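Local coordinates for protein fusarinine C esterase sidJ (Aspergillus fumigatus, PDB 6GUP) that hydrolyses the ester bonds of the fungal siderophore fusarinine C, giving fusarinine and helping to release its iron, but does not cleave triacetylfusarinine C, at residues D168-A171 against I172-V175. Residues are numbered along the deposited sequence; the frame is centred on the assembly and turned at random.
Sequences DREA and IQWV
Gln173 sets its side-chain amide against Arg169, one helical turn earlier. Gln173 NE2 lies over one face of the guanidinium, shifted toward its rim and 3.4 Å from Arg169 CZ. The two planes stand 87° apart, nearly perpendicular. Both groups are donors here, so the amide nitrogen packs over the guanidinium face without a hydrogen bond. The oxygen of the amide is linked to Glu170 through a water. This water donates to Gln173 OE1 at 2.8 Å and to Glu170 OE2 at 2.7 Å, bridging two side chains three residues apart. The bridge is consistent with the amide being turned with its oxygen toward the carboxylate and its NE2 toward the arginine. Arg169 reaches this spot with CG anti to the backbone N (chi1 160°) and an extended chain as far as NE. Its NH2 forms a salt bridge with Asp255. Glu170 OE2, besides taking the water's hydrogen, is hydrogen-bonded to Ser254 OG. The loop that carries Ser254 and Asp255 thus holds both polar ends. The backbone holding these side chains has regular i to i+4 helix bonds, from Ile172 N to Asp168 O (3.0 Å) through Val175 N to Ala171 O (3.0 Å). Ile172 CG1 packs 3.3 Å from Asp168 O. Near the helix start, Ser167 OG is hydrogen-bonded to Glu170 N. Helix 168-178 follows strand 159-163 of the central alpha/beta-hydrolase sheet. Asp168 touches Thr124, which lies within the probable nucleophile elbow (GxSxG), while Ile172 and Val175 pack on Phe192 and Ile188 of helix 185-205.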
loop_
_atom_site.group_PDB
_atom_site.type_symbol
_atom_site.label_atom_id
_atom_site.label_comp_id
_atom_site.label_asym_id
_atom_site.label_seq_id
_atom_site.Cartn_x
_atom_site.Cartn_y
_atom_site.Cartn_z
ATOM N N ASP A 168 14.042 12.029 12.106
ATOM C CA ASP A 168 12.943 11.595 12.978
ATOM C C ASP A 168 13.346 11.663 14.448
ATOM O O ASP A 168 12.539 12.042 15.297
ATOM C CB ASP A 168 12.497 10.165 12.643
ATOM C CG ASP A 168 11.740 10.073 11.329
ATOM O OD1 ASP A 168 10.843 10.908 11.083
ATOM O OD2 ASP A 168 12.032 9.146 10.544
ATOM N N ARG A 169 14.589 11.282 14.735
ATOM C CA ARG A 169 15.157 11.391 16.080
ATOM C C ARG A 169 15.063 12.821 16.615
ATOM O O ARG A 169 14.571 13.040 17.723
ATOM C CB ARG A 169 16.616 10.907 16.094
ATOM C CG ARG A 169 17.426 11.401 17.281
ATOM C CD ARG A 169 18.846 10.878 17.285
ATOM N NE ARG A 169 19.616 11.593 18.305
ATOM C CZ ARG A 169 20.398 12.657 18.101
ATOM N NH1 ARG A 169 21.025 13.204 19.142
ATOM N NH2 ARG A 169 20.598 13.170 16.885
ATOM N N GLU A 170 15.545 13.779 15.826
ATOM C CA GLU A 170 15.498 15.195 16.214
ATOM C C GLU A 170 14.085 15.782 16.187
ATOM O O GLU A 170 13.801 16.725 16.925
ATOM C CB GLU A 170 16.451 16.038 15.361
ATOM C CG GLU A 170 17.909 15.852 15.749
ATOM C CD GLU A 170 18.834 16.837 15.071
ATOM O OE1 GLU A 170 18.687 17.064 13.852
ATOM O OE2 GLU A 170 19.730 17.374 15.757
ATOM N N ALA A 171 13.209 15.234 15.343
ATOM C CA ALA A 171 11.792 15.613 15.348
ATOM C C ALA A 171 11.093 15.221 16.651
ATOM O O ALA A 171 10.270 15.980 17.163
ATOM C CB ALA A 171 11.065 15.009 14.155
ATOM N N ILE A 172 11.428 14.044 17.181
ATOM C CA ILE A 172 10.886 13.583 18.465
ATOM C C ILE A 172 11.415 14.434 19.629
ATOM O O ILE A 172 10.653 14.780 20.533
ATOM C CB ILE A 172 11.153 12.072 18.691
ATOM C CG1 ILE A 172 10.342 11.249 17.678
ATOM C CG2 ILE A 172 10.772 11.653 20.108
ATOM C CD1 ILE A 172 10.727 9.788 17.587
ATOM N N GLN A 173 12.707 14.771 19.596
ATOM C CA GLN A 173 13.309 15.707 20.567
ATOM C C GLN A 173 12.571 17.052 20.614
ATOM O O GLN A 173 12.379 17.627 21.687
ATOM C CB GLN A 173 14.788 15.954 20.240
ATOM C CG GLN A 173 15.709 14.775 20.525
ATOM C CD GLN A 173 17.131 14.993 20.027
ATOM O OE1 GLN A 173 17.508 16.097 19.632
ATOM N NE2 GLN A 173 17.928 13.931 20.049
ATOM N N TRP A 174 12.167 17.533 19.440
ATOM C CA TRP A 174 11.417 18.783 19.296
ATOM C C TRP A 174 9.966 18.653 19.773
ATOM O O TRP A 174 9.413 19.600 20.339
ATOM C CB TRP A 174 11.469 19.225 17.831
ATOM C CG TRP A 174 10.922 20.585 17.512
ATOM C CD1 TRP A 174 10.050 20.880 16.515
ATOM C CD2 TRP A 174 11.226 21.830 18.161
ATOM N NE1 TRP A 174 9.781 22.226 16.492
ATOM C CE2 TRP A 174 10.491 22.836 17.491
ATOM C CE3 TRP A 174 12.053 22.197 19.232
ATOM C CZ2 TRP A 174 10.549 24.185 17.866
ATOM C CZ3 TRP A 174 12.108 23.540 19.609
ATOM C CH2 TRP A 174 11.360 24.517 18.923
ATOM N N VAL A 175 9.359 17.488 19.536
ATOM C CA VAL A 175 8.032 17.158 20.083
ATOM C C VAL A 175 8.061 17.096 21.617
ATOM O O VAL A 175 7.145 17.597 22.271
ATOM C CB VAL A 175 7.478 15.837 19.482
ATOM C CG1 VAL A 175 6.303 15.279 20.284
ATOM C CG2 VAL A 175 7.051 16.061 18.038
HETATM O O HOH W 1 19.416 17.751 18.407
#